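Long-range contacts in alternansucrase (Leuconostoc mesenteroides, PDB 6HVG), which belongs to glycosyl hydrolase family 70, a large protein with a barrel-type core and flanking choline-binding-type repeats: residues Asn405-Leu410 with Gly1166-Thr1171; Ala579-Asn584 with Tyr1247-Asn1252; Ile588-Gln593 with Asp627-Lys632; Gly617-Ala622 with Leu655-Asp660. All coordinates share one frame; numbering follows the deposited sequence.

Contact 1 is the outlying member, only partly buried, where a loop leans on an antiparallel sheet. Contact 2 belongs to the same sheet but is fully buried and carries a calcium ligand; the centres of these two lie about 17 Å apart. Contact 3 joins helix 587-601 to helix 629-642 and meets contact 2 through Asn584, which bonds to both Gln590 and Gln593. Contact 4 pairs two barrel strands, and Leu631 of helix 629-642 packs on Val620 and Leu658 from outside. The chemistry follows the place: valines and one weak bond at the periphery, metal and amides in the sheet, sparse polar bridging between helices, and backbone pairing with a salt-bridge network in the barrel.

Contact 1: Asn405-Leu410 with Gly1166-Thr1171; sequences NVDGYL and GKEVVT
Val406 and Val1169 form the apolar middle of this contact, meeting through CG1 of the first and CG2 of the second at 3.5 Å. With CG1 opposite the backbone N (chi1 -173°), this methyl of Val406 also meets Lys1167 CB at 4.1 Å. Tyr409 adds a second apolar wall. Its side chain crosses that of Val1169 at about a right angle, with CD2 lying 4.0 Å from Val1169 CG1, while its hydroxyl is hydrogen-bonded to Arg543 O. Val1169 is therefore flanked by Val406 through one methyl and by Tyr409 through both.

The one polar link is weak: Val1169 N points nearly straight at Asp407 OD2, 3.3 Å away. Asp407 holds CG opposite its carbonyl carbon (chi1 -70°), the conformation in which OD2 meets that N-H. The same oxygen lies 3.7 Å from Glu1168 CB. Glu1168 OE1 bonds to Thr1196 OG1 and Ala1245 N, and its OE2 lies 4.7 Å from Asp407 OD2, a like charge.

What presents Val406, Asp407 and Tyr409 together is the tight fold of their own loop. Tyr409 N bonds to Val406 O at 2.8 Å, and that carbonyl oxygen also lies in plane at the edge of the tyrosine ring. Asn405 OD1 receives Gly408 N on a lone pair, which ties the asparagine to the turn. At phi 92° a side chain on residue 408 would jam against the preceding carbonyl oxygen, so the position calls for glycine. The arrangement is a type I' beta turn backed by an Asx motif, set against a strand of an antiparallel sheet.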
loop_
_atom_site.group_PDB
_atom_site.type_symbol
_atom_site.label_atom_id
_atom_site.label_comp_id
_atom_site.label_asym_id
_atom_site.label_seq_id
_atom_site.Cartn_x
_atom_site.Cartn_y
_atom_site.Cartn_z
ATOM N N ASN A 405 16.178 -12.081 -28.253
ATOM C CA ASN A 405 16.911 -11.962 -26.997
ATOM C C ASN A 405 16.833 -10.587 -26.351
ATOM O O ASN A 405 16.356 -9.634 -26.937
ATOM C CB ASN A 405 18.375 -12.295 -27.253
ATOM C CG ASN A 405 19.086 -11.220 -28.052
ATOM O OD1 ASN A 405 19.978 -10.525 -27.548
ATOM N ND2 ASN A 405 18.715 -11.089 -29.301
ATOM N N VAL A 406 17.329 -10.515 -25.125
ATOM C CA VAL A 406 17.537 -9.263 -24.405
ATOM C C VAL A 406 18.976 -9.296 -23.904
ATOM O O VAL A 406 19.368 -10.211 -23.175
ATOM C CB VAL A 406 16.574 -9.149 -23.215
ATOM C CG1 VAL A 406 16.667 -7.768 -22.561
ATOM C CG2 VAL A 406 15.142 -9.450 -23.656
ATOM N N ASP A 407 19.759 -8.305 -24.304
ATOM C CA ASP A 407 21.199 -8.194 -23.951
ATOM C C ASP A 407 21.966 -9.492 -24.090
ATOM O O ASP A 407 22.877 -9.770 -23.306
ATOM C CB ASP A 407 21.395 -7.602 -22.538
ATOM C CG ASP A 407 21.018 -6.133 -22.462
ATOM O OD1 ASP A 407 20.817 -5.510 -23.529
ATOM O OD2 ASP A 407 20.928 -5.600 -21.334
ATOM N N GLY A 408 21.598 -10.267 -25.104
ATOM C CA GLY A 408 22.242 -11.549 -25.364
ATOM C C GLY A 408 21.589 -12.757 -24.722
ATOM O O GLY A 408 21.737 -13.875 -25.201
ATOM N N TYR A 409 20.882 -12.541 -23.623
ATOM C CA TYR A 409 20.262 -13.633 -22.903
ATOM C C TYR A 409 18.977 -14.070 -23.590
ATOM O O TYR A 409 18.432 -13.318 -24.401
ATOM C CB TYR A 409 19.962 -13.200 -21.491
ATOM C CG TYR A 409 21.194 -12.955 -20.693
ATOM C CD1 TYR A 409 21.818 -13.980 -20.011
ATOM C CD2 TYR A 409 21.757 -11.704 -20.639
ATOM C CE1 TYR A 409 22.965 -13.761 -19.285
ATOM C CE2 TYR A 409 22.905 -11.471 -19.902
ATOM C CZ TYR A 409 23.500 -12.507 -19.228
ATOM O OH TYR A 409 24.633 -12.285 -18.485
ATOM N N LEU A 410 18.524 -15.287 -23.273
ATOM C CA LEU A 410 17.312 -15.833 -23.846
ATOM C C LEU A 410 16.197 -15.827 -22.824
ATOM O O LEU A 410 16.457 -15.827 -21.644
ATOM C CB LEU A 410 17.534 -17.273 -24.308
ATOM C CG LEU A 410 18.745 -17.579 -25.181
ATOM C CD1 LEU A 410 18.711 -19.035 -25.571
ATOM C CD2 LEU A 410 18.790 -16.703 -26.417
ATOM N N GLY A 1166 11.909 0.124 -23.462
ATOM C CA GLY A 1166 13.033 -0.713 -23.856
ATOM C C GLY A 1166 13.489 -1.642 -22.738
ATOM O O GLY A 1166 13.654 -1.203 -21.587
ATOM N N LYS A 1167 13.723 -2.917 -23.084
ATOM C CA LYS A 1167 14.066 -3.949 -22.095
ATOM C C LYS A 1167 15.555 -4.131 -21.960
ATOM O O LYS A 1167 16.279 -3.991 -22.921
ATOM C CB LYS A 1167 13.452 -5.300 -22.459
ATOM C CG LYS A 1167 11.946 -5.285 -22.669
ATOM C CD LYS A 1167 11.394 -6.698 -22.845
ATOM C CE LYS A 1167 9.924 -6.657 -23.198
ATOM N NZ LYS A 1167 9.294 -7.990 -23.088
ATOM N N GLU A 1168 15.992 -4.404 -20.739
ATOM C CA GLU A 1168 17.379 -4.761 -20.435
ATOM C C GLU A 1168 17.363 -5.898 -19.426
ATOM O O GLU A 1168 16.329 -6.167 -18.798
ATOM C CB GLU A 1168 18.151 -3.618 -19.804
ATOM C CG GLU A 1168 18.348 -2.387 -20.664
ATOM C CD GLU A 1168 19.074 -1.288 -19.900
ATOM O OE1 GLU A 1168 18.399 -0.576 -19.120
ATOM O OE2 GLU A 1168 20.319 -1.150 -20.028
ATOM N N VAL A 1169 18.501 -6.573 -19.288
ATOM C CA VAL A 1169 18.617 -7.650 -18.327
ATOM C C VAL A 1169 19.391 -7.112 -17.145
ATOM O O VAL A 1169 20.540 -6.721 -17.284
ATOM C CB VAL A 1169 19.303 -8.907 -18.911
ATOM C CG1 VAL A 1169 19.501 -9.963 -17.838
ATOM C CG2 VAL A 1169 18.469 -9.483 -20.038
ATOM N N VAL A 1170 18.740 -7.095 -15.986
ATOM C CA VAL A 1170 19.343 -6.626 -14.734
ATOM C C VAL A 1170 19.596 -7.823 -13.819
ATOM O O VAL A 1170 19.035 -8.900 -14.039
ATOM C CB VAL A 1170 18.409 -5.625 -13.974
ATOM C CG1 VAL A 1170 18.012 -4.459 -14.863
ATOM C CG2 VAL A 1170 17.162 -6.330 -13.420
ATOM N N THR A 1171 20.440 -7.619 -12.807
ATOM C CA THR A 1171 20.603 -8.568 -11.708
ATOM C C THR A 1171 19.799 -8.042 -10.516
ATOM O O THR A 1171 20.081 -6.959 -10.003
ATOM C CB THR A 1171 22.080 -8.726 -11.309
ATOM O OG1 THR A 1171 22.788 -9.375 -12.355
ATOM C CG2 THR A 1171 22.211 -9.586 -10.076
#

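Contact 2: Ala579-Asn584 with Tyr1247-Asn1252; sequences ANDIDN and YMNGTN. With CA (calcium ion), chain C.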
loop_
_atom_site.group_PDB
_atom_site.type_symbol
_atom_site.label_atom_id
_atom_site.label_comp_id
_atom_site.label_asym_id
_atom_site.label_seq_id
_atom_site.Cartn_x
_atom_site.Cartn_y
_atom_site.Cartn_z
ATOM N N ALA A 579 6.864 2.275 -9.276
ATOM C CA ALA A 579 7.412 2.174 -10.624
ATOM C C ALA A 579 8.913 1.960 -10.635
ATOM O O ALA A 579 9.427 1.132 -9.860
ATOM C CB ALA A 579 7.011 3.374 -11.478
ATOM N N ASN A 580 9.618 2.639 -11.542
ATOM C CA ASN A 580 11.052 2.508 -11.630
ATOM C C ASN A 580 11.689 3.529 -10.747
ATOM O O ASN A 580 11.575 4.709 -11.010
ATOM C CB ASN A 580 11.525 2.741 -13.048
ATOM C CG ASN A 580 11.067 1.664 -13.994
ATOM O OD1 ASN A 580 11.666 0.578 -14.063
ATOM N ND2 ASN A 580 10.026 1.944 -14.718
ATOM N N ASP A 581 12.364 3.090 -9.694
ATOM C CA ASP A 581 12.938 4.015 -8.722
ATOM C C ASP A 581 14.280 4.540 -9.256
ATOM O O ASP A 581 15.192 3.781 -9.511
ATOM C CB ASP A 581 13.089 3.325 -7.364
ATOM C CG ASP A 581 13.576 4.224 -6.311
ATOM O OD1 ASP A 581 12.779 4.999 -5.740
ATOM O OD2 ASP A 581 14.784 4.120 -5.999
ATOM N N ILE A 582 14.360 5.848 -9.432
ATOM C CA ILE A 582 15.547 6.528 -9.920
ATOM C C ILE A 582 16.645 6.593 -8.842
ATOM O O ILE A 582 16.375 6.883 -7.681
ATOM C CB ILE A 582 15.176 7.946 -10.407
ATOM C CG1 ILE A 582 14.315 7.823 -11.670
ATOM C CG2 ILE A 582 16.424 8.789 -10.662
ATOM C CD1 ILE A 582 13.607 9.101 -12.063
ATOM N N ASP A 583 17.882 6.306 -9.248
ATOM C CA ASP A 583 19.031 6.357 -8.350
ATOM C C ASP A 583 19.519 7.799 -8.186
ATOM O O ASP A 583 20.467 8.236 -8.859
ATOM C CB ASP A 583 20.144 5.469 -8.885
ATOM C CG ASP A 583 21.388 5.473 -8.014
ATOM O OD1 ASP A 583 21.318 5.911 -6.837
ATOM O OD2 ASP A 583 22.445 5.033 -8.535
ATOM N N ASN A 584 18.867 8.528 -7.282
ATOM C CA ASN A 584 19.273 9.898 -6.946
ATOM C C ASN A 584 20.548 10.011 -6.080
ATOM O O ASN A 584 20.974 11.110 -5.774
ATOM C CB ASN A 584 18.112 10.646 -6.289
ATOM C CG ASN A 584 16.891 10.753 -7.202
ATOM O OD1 ASN A 584 16.991 11.157 -8.356
ATOM N ND2 ASN A 584 15.733 10.379 -6.684
ATOM N N TYR A 1247 20.950 3.809 -14.152
ATOM C CA TYR A 1247 20.541 4.969 -13.382
ATOM C C TYR A 1247 19.365 4.691 -12.443
ATOM O O TYR A 1247 18.833 5.609 -11.814
ATOM C CB TYR A 1247 20.212 6.118 -14.336
ATOM C CG TYR A 1247 21.392 6.600 -15.159
ATOM C CD1 TYR A 1247 22.598 6.936 -14.551
ATOM C CD2 TYR A 1247 21.297 6.751 -16.536
ATOM C CE1 TYR A 1247 23.675 7.385 -15.290
ATOM C CE2 TYR A 1247 22.378 7.198 -17.287
ATOM C CZ TYR A 1247 23.569 7.512 -16.652
ATOM O OH TYR A 1247 24.665 7.960 -17.358
ATOM N N MET A 1248 19.013 3.426 -12.279
ATOM C CA MET A 1248 17.848 3.044 -11.479
ATOM C C MET A 1248 18.247 2.194 -10.283
ATOM O O MET A 1248 19.178 1.410 -10.359
ATOM C CB MET A 1248 16.854 2.240 -12.337
ATOM C CG MET A 1248 16.338 2.966 -13.572
ATOM S SD MET A 1248 15.173 4.269 -13.197
ATOM C CE MET A 1248 15.116 5.103 -14.760
ATOM N N ASN A 1249 17.510 2.338 -9.187
ATOM C CA ASN A 1249 17.655 1.480 -8.028
ATOM C C ASN A 1249 16.888 0.191 -8.189
ATOM O O ASN A 1249 17.302 -0.852 -7.684
ATOM C CB ASN A 1249 17.150 2.186 -6.779
ATOM C CG ASN A 1249 18.045 3.336 -6.352
ATOM O OD1 ASN A 1249 19.240 3.345 -6.628
ATOM N ND2 ASN A 1249 17.456 4.325 -5.687
ATOM N N GLY A 1250 15.765 0.241 -8.883
ATOM C CA GLY A 1250 14.977 -0.962 -9.063
ATOM C C GLY A 1250 13.634 -0.713 -9.687
ATOM O O GLY A 1250 13.446 0.278 -10.401
ATOM N N THR A 1251 12.715 -1.642 -9.449
ATOM C CA THR A 1251 11.400 -1.621 -10.060
ATOM C C THR A 1251 10.410 -2.347 -9.153
ATOM O O THR A 1251 10.791 -3.140 -8.313
ATOM C CB THR A 1251 11.397 -2.312 -11.444
ATOM O OG1 THR A 1251 10.054 -2.388 -11.937
ATOM C CG2 THR A 1251 11.948 -3.718 -11.359
ATOM N N ASN A 1252 9.132 -2.053 -9.337
ATOM C CA ASN A 1252 8.098 -2.904 -8.803
ATOM C C ASN A 1252 8.142 -4.217 -9.588
ATOM O O ASN A 1252 8.518 -4.232 -10.760
ATOM C CB ASN A 1252 6.722 -2.247 -8.936
ATOM C CG ASN A 1252 6.360 -1.947 -10.371
ATOM O OD1 ASN A 1252 7.107 -1.268 -11.084
ATOM N ND2 ASN A 1252 5.217 -2.445 -10.808
HETATM CA CA CA C . 13.418 6.172 -4.397
HETATM O O HOH W 1 10.982 -1.897 -14.992
HETATM O O HOH W 2 14.286 7.596 -6.081
HETATM O O HOH W 3 19.603 5.957 -4.619
#
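Asp581 and Asn1249 cross obliquely, the carboxylate and amide planes turned 30° apart, and Asn1249 ND2 reaches Asp581 OD2 at 2.7 Å, nearly along its C-O axis. The other carboxylate oxygen, OD1, binds calcium. In Asp581, CG lies anti to the backbone N (chi1 -176°), which puts OD1 on calcium and OD2 before the Asn1249 amide.

Asp583 comes at Asn1249 from another side, its chain at about a right angle. The two OD1 atoms are both acceptors and cannot bond directly; water 3 joins the groups instead, donating to Asp583 OD1 and accepting from Asn1249 ND2 at 2.9 Å. Asp583 OD1 is also tied to Ser585 OG. On the face opposite Asp581, Asn580 and Thr1251 run next to each other in the same direction, and water 1 donates to Asn580 OD1 and Thr1251 OG1. Ile582 CG1 rests 4.0 Å from Met1248 SD.

Backbone bonds hold the antiparallel strands: Asp581 N to Gly1250 O at 3.1 Å, Asn1249 N to Asp581 O at 2.7 Å and Asp583 N to Tyr1247 O at 2.8 Å. A beta bulge shifts the register between Asp581 and Ile582.

Glu575, Asn625 and Asp1159 share the calcium, as does water 2, which donates to Ile582 O. Asn1249 thus acts from the second shell: with calcium on OD1, its grip on OD2 probably helps fix the rotation of the carboxylate, whose charge is probably shared between metal and amide.

Contact 3: Ile588-Gln593 with Asp627-Lys632; sequences IVQAEQ and DADLLK
The amide of Gln590 and the carboxylate of Asp629 stand almost perpendicular, their planes 88° apart. Gln590 NE2 gives a hydrogen bond of 3.1 Å to Asp629 OD2, on the anti lone pair that points away from the other oxygen; the acceptor sits somewhat out of the amide plane. Asp629 CB also lies close, 3.5 Å from Gln590 NE2. An extended glutamine chain (chi2 -179°) spans the gap from helix 587-601.

Beside this bond is a patch of plain packing: Leu630 CD2 touches Gln593 CG at 4.0 Å. Gln593 is bent at chi2, so its methylenes meet the leucine while its amide turns off toward Asn584 and Arg1115. Leu630 also leans on Trp1156.

Asp627 stands before the turn that leads into helix 629-642. Its OD1 accepts Asp629 N at 3.1 Å, a capping bond. Ser1229 OG bridges Asp627 OD2 and Asp629 OD2, and its single proton can serve only one of them at a time.

Two atoms of this buried interface thus have two partners each, Gln590 NE2 and Asp629 OD2. Gln590 NE2 donates to both Asn584 O and Asp629 OD2, which is consistent with the modelled flip of the amide, its nitrogen toward two acceptors.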
loop_
_atom_site.group_PDB
_atom_site.type_symbol
_atom_site.label_atom_id
_atom_site.label_comp_id
_atom_site.label_asym_id
_atom_site.label_seq_id
_atom_site.Cartn_x
_atom_site.Cartn_y
_atom_site.Cartn_z
ATOM N N ILE A 588 25.785 11.761 -11.405
ATOM C CA ILE A 588 25.311 12.025 -12.765
ATOM C C ILE A 588 23.801 12.255 -12.797
ATOM O O ILE A 588 23.325 13.130 -13.502
ATOM C CB ILE A 588 25.711 10.890 -13.740
ATOM C CG1 ILE A 588 27.242 10.869 -13.935
ATOM C CG2 ILE A 588 25.051 11.084 -15.100
ATOM C CD1 ILE A 588 27.794 9.558 -14.456
ATOM N N VAL A 589 23.062 11.460 -12.042
ATOM C CA VAL A 589 21.613 11.577 -11.990
ATOM C C VAL A 589 21.234 12.837 -11.213
ATOM O O VAL A 589 20.262 13.496 -11.558
ATOM C CB VAL A 589 20.968 10.316 -11.357
ATOM C CG1 VAL A 589 19.473 10.505 -11.093
ATOM C CG2 VAL A 589 21.200 9.121 -12.265
ATOM N N GLN A 590 22.018 13.177 -10.194
ATOM C CA GLN A 590 21.809 14.409 -9.451
ATOM C C GLN A 590 21.923 15.638 -10.349
ATOM O O GLN A 590 21.109 16.559 -10.250
ATOM C CB GLN A 590 22.788 14.513 -8.283
ATOM C CG GLN A 590 22.507 13.515 -7.174
ATOM C CD GLN A 590 23.463 13.640 -6.000
ATOM O OE1 GLN A 590 24.444 14.378 -6.064
ATOM N NE2 GLN A 590 23.184 12.897 -4.917
ATOM N N ALA A 591 22.916 15.646 -11.228
ATOM C CA ALA A 591 23.085 16.734 -12.205
ATOM C C ALA A 591 21.864 16.822 -13.117
ATOM O O ALA A 591 21.402 17.922 -13.433
ATOM C CB ALA A 591 24.347 16.528 -13.056
ATOM N N GLU A 592 21.355 15.670 -13.551
ATOM C CA GLU A 592 20.200 15.639 -14.446
ATOM C C GLU A 592 18.941 16.188 -13.748
ATOM O O GLU A 592 18.125 16.860 -14.363
ATOM C CB GLU A 592 19.978 14.223 -14.957
ATOM C CG GLU A 592 18.700 14.036 -15.747
ATOM C CD GLU A 592 18.488 15.099 -16.801
ATOM O OE1 GLU A 592 19.479 15.631 -17.334
ATOM O OE2 GLU A 592 17.315 15.351 -17.119
ATOM N N GLN A 593 18.811 15.919 -12.454
ATOM C CA GLN A 593 17.688 16.440 -11.690
ATOM C C GLN A 593 17.771 17.973 -11.605
ATOM O O GLN A 593 16.754 18.647 -11.587
ATOM C CB GLN A 593 17.643 15.853 -10.286
ATOM C CG GLN A 593 17.508 14.358 -10.180
ATOM C CD GLN A 593 16.160 13.841 -10.574
ATOM O OE1 GLN A 593 15.296 14.540 -11.098
ATOM N NE2 GLN A 593 15.974 12.594 -10.299
ATOM N N ASP A 627 17.150 10.393 -2.226
ATOM C CA ASP A 627 18.405 10.840 -1.597
ATOM C C ASP A 627 18.298 12.315 -1.220
ATOM O O ASP A 627 18.058 13.183 -2.067
ATOM C CB ASP A 627 19.603 10.610 -2.536
ATOM C CG ASP A 627 20.951 10.759 -1.836
ATOM O OD1 ASP A 627 21.183 11.752 -1.116
ATOM O OD2 ASP A 627 21.803 9.890 -2.032
ATOM N N ALA A 628 18.473 12.595 0.061
ATOM C CA ALA A 628 18.233 13.933 0.591
ATOM C C ALA A 628 19.183 15.022 0.044
ATOM O O ALA A 628 18.957 16.210 0.266
ATOM C CB ALA A 628 18.290 13.884 2.103
ATOM N N ASP A 629 20.241 14.625 -0.655
ATOM C CA ASP A 629 21.077 15.582 -1.383
ATOM C C ASP A 629 20.276 16.484 -2.305
ATOM O O ASP A 629 20.652 17.629 -2.528
ATOM C CB ASP A 629 22.112 14.851 -2.238
ATOM C CG ASP A 629 23.263 14.260 -1.427
ATOM O OD1 ASP A 629 23.504 14.699 -0.272
ATOM O OD2 ASP A 629 23.942 13.365 -1.986
ATOM N N LEU A 630 19.175 15.975 -2.841
ATOM C CA LEU A 630 18.358 16.749 -3.749
ATOM C C LEU A 630 17.838 18.029 -3.123
ATOM O O LEU A 630 17.584 19.003 -3.834
ATOM C CB LEU A 630 17.187 15.918 -4.293
ATOM C CG LEU A 630 17.524 14.749 -5.216
ATOM C CD1 LEU A 630 16.246 14.139 -5.772
ATOM C CD2 LEU A 630 18.447 15.175 -6.348
ATOM N N LEU A 631 17.646 18.034 -1.810
ATOM C CA LEU A 631 17.164 19.226 -1.141
ATOM C C LEU A 631 18.226 20.317 -1.183
ATOM O O LEU A 631 17.908 21.497 -1.433
ATOM C CB LEU A 631 16.768 18.929 0.310
ATOM C CG LEU A 631 15.729 17.839 0.562
ATOM C CD1 LEU A 631 15.317 17.821 2.015
ATOM C CD2 LEU A 631 14.504 18.022 -0.301
ATOM N N LYS A 632 19.475 19.917 -0.937
ATOM C CA LYS A 632 20.625 20.827 -0.976
ATOM C C LYS A 632 20.875 21.339 -2.386
ATOM O O LYS A 632 21.129 22.532 -2.576
ATOM C CB LYS A 632 21.873 20.113 -0.481
ATOM C CG LYS A 632 22.996 21.038 -0.094
ATOM C CD LYS A 632 24.348 20.368 -0.219
ATOM C CE LYS A 632 25.441 21.173 0.481
ATOM N NZ LYS A 632 25.578 22.573 -0.029
#

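Contact 4: Gly617-Ala622 with Leu655-Asp660; sequences GIRVDA and LSILED
Ile618 and Val620 are zipped to Ile657 and Glu659 by parallel backbone bonds. Ile657 N reaches Ile618 O at 2.9 Å, Val620 N reaches Ile657 O at 3.0 Å, and Glu659 N closes on Val620 O at 3.0 Å. At the start a side chain takes over: Ser656 OG accepts Ile618 N in a nearly straight bond.

Apolar packing splits between the two faces. On one, Val620 and Leu658 project as neighbours, CG2 and CD2 3.6 Å apart, and Leu631 of helix 629-642 covers them. On the other, Ile657 CG1 lies 3.7 Å from Arg619 CB, its chain slanting over the start of an arginine extended from CG to NE.

At the strand ends charges gather. Arg619 NH1 meets Asp621 OD1 in the guanidinium plane and is also paired with Asp1155. Arg619 NH2 makes a salt bridge of 3.3 Å to Glu659 OE1, and Glu659 CB lies over one guanidinium face. Asp621 OD1 and Glu659 OE1, acceptors of like charge, lie 3.2 Å apart, a repulsion that Arg619 probably offsets. Glu659 OE1 also accepts Ala622 N, from 37° above the carboxylate plane; with Trp661 NE1 on OE2, these ties help to set the glutamate's position.

Two parallel strands joined through helix 629-642 make a beta-alpha-beta crossover, and the acids of the Arg619, Asp621 and Glu659 network follow the strands' C-terminal ends, as in the (beta/alpha)8 barrel of this family.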
loop_
_atom_site.group_PDB
_atom_site.type_symbol
_atom_site.label_atom_id
_atom_site.label_comp_id
_atom_site.label_asym_id
_atom_site.label_seq_id
_atom_site.Cartn_x
_atom_site.Cartn_y
_atom_site.Cartn_z
ATOM N N GLY A 617 8.457 28.653 -7.802
ATOM C CA GLY A 617 8.904 27.810 -6.712
ATOM C C GLY A 617 8.627 26.366 -7.024
ATOM O O GLY A 617 8.061 26.062 -8.060
ATOM N N ILE A 618 8.986 25.473 -6.114
ATOM C CA ILE A 618 8.745 24.040 -6.314
ATOM C C ILE A 618 8.126 23.368 -5.097
ATOM O O ILE A 618 8.248 23.844 -3.992
ATOM C CB ILE A 618 10.058 23.298 -6.641
ATOM C CG1 ILE A 618 11.058 23.496 -5.510
ATOM C CG2 ILE A 618 10.649 23.785 -7.965
ATOM C CD1 ILE A 618 12.292 22.617 -5.608
ATOM N N ARG A 619 7.478 22.242 -5.348
ATOM C CA ARG A 619 7.152 21.270 -4.331
ATOM C C ARG A 619 8.032 20.051 -4.590
ATOM O O ARG A 619 8.124 19.585 -5.723
ATOM C CB ARG A 619 5.696 20.881 -4.463
ATOM C CG ARG A 619 5.266 19.689 -3.614
ATOM C CD ARG A 619 3.843 19.261 -3.978
ATOM N NE ARG A 619 3.374 18.076 -3.246
ATOM C CZ ARG A 619 3.676 16.811 -3.542
ATOM N NH1 ARG A 619 4.444 16.529 -4.576
ATOM N NH2 ARG A 619 3.203 15.826 -2.783
ATOM N N VAL A 620 8.687 19.555 -3.555
ATOM C CA VAL A 620 9.521 18.369 -3.677
ATOM C C VAL A 620 8.679 17.172 -3.285
ATOM O O VAL A 620 8.349 16.992 -2.107
ATOM C CB VAL A 620 10.790 18.468 -2.789
ATOM C CG1 VAL A 620 11.732 17.299 -3.047
ATOM C CG2 VAL A 620 11.522 19.783 -3.042
ATOM N N ASP A 621 8.322 16.369 -4.284
ATOM C CA ASP A 621 7.514 15.158 -4.090
ATOM C C ASP A 621 8.363 14.059 -3.448
ATOM O O ASP A 621 9.506 13.852 -3.834
ATOM C CB ASP A 621 6.985 14.686 -5.450
ATOM C CG ASP A 621 6.178 13.384 -5.375
ATOM O OD1 ASP A 621 5.015 13.395 -4.869
ATOM O OD2 ASP A 621 6.715 12.342 -5.862
ATOM N N ALA A 622 7.801 13.371 -2.461
ATOM C CA ALA A 622 8.333 12.107 -1.945
ATOM C C ALA A 622 9.719 12.253 -1.353
ATOM O O ALA A 622 10.631 11.501 -1.687
ATOM C CB ALA A 622 8.345 11.064 -3.059
ATOM N N LEU A 655 8.433 30.967 -3.160
ATOM C CA LEU A 655 7.862 30.029 -2.185
ATOM C C LEU A 655 7.985 28.594 -2.660
ATOM O O LEU A 655 7.554 28.286 -3.749
ATOM C CB LEU A 655 6.381 30.317 -1.936
ATOM C CG LEU A 655 6.059 31.342 -0.869
ATOM C CD1 LEU A 655 4.576 31.665 -0.933
ATOM C CD2 LEU A 655 6.444 30.821 0.512
ATOM N N SER A 656 8.571 27.747 -1.807
ATOM C CA SER A 656 8.850 26.332 -2.095
ATOM C C SER A 656 8.517 25.433 -0.904
ATOM O O SER A 656 8.862 25.759 0.240
ATOM C CB SER A 656 10.335 26.137 -2.435
ATOM O OG SER A 656 10.632 26.704 -3.691
ATOM N N ILE A 657 7.869 24.300 -1.171
ATOM C CA ILE A 657 7.403 23.406 -0.113
ATOM C C ILE A 657 7.961 22.002 -0.291
ATOM O O ILE A 657 8.365 21.610 -1.390
ATOM C CB ILE A 657 5.856 23.367 -0.023
ATOM C CG1 ILE A 657 5.243 22.747 -1.285
ATOM C CG2 ILE A 657 5.327 24.770 0.223
ATOM C CD1 ILE A 657 3.718 22.702 -1.284
ATOM N N LEU A 658 7.992 21.254 0.805
ATOM C CA LEU A 658 8.441 19.866 0.828
ATOM C C LEU A 658 7.278 18.969 1.229
ATOM O O LEU A 658 6.551 19.281 2.168
ATOM C CB LEU A 658 9.517 19.666 1.891
ATOM C CG LEU A 658 10.834 20.392 1.739
ATOM C CD1 LEU A 658 11.629 20.289 3.020
ATOM C CD2 LEU A 658 11.604 19.845 0.535
ATOM N N GLU A 659 7.127 17.833 0.548
ATOM C CA GLU A 659 6.323 16.703 1.033
ATOM C C GLU A 659 7.255 15.845 1.888
ATOM O O GLU A 659 7.914 14.950 1.364
ATOM C CB GLU A 659 5.779 15.877 -0.121
ATOM C CG GLU A 659 4.679 14.885 0.256
ATOM C CD GLU A 659 4.620 13.618 -0.625
ATOM O OE1 GLU A 659 5.283 13.532 -1.675
ATOM O OE2 GLU A 659 3.897 12.667 -0.262
ATOM N N ASP A 660 7.333 16.164 3.191
ATOM C CA ASP A 660 8.270 15.537 4.118
ATOM C C ASP A 660 7.543 14.959 5.338
ATOM O O ASP A 660 7.386 15.628 6.341
ATOM C CB ASP A 660 9.340 16.539 4.537
ATOM C CG ASP A 660 8.786 17.715 5.348
ATOM O OD1 ASP A 660 7.615 18.135 5.106
ATOM O OD2 ASP A 660 9.541 18.230 6.221
#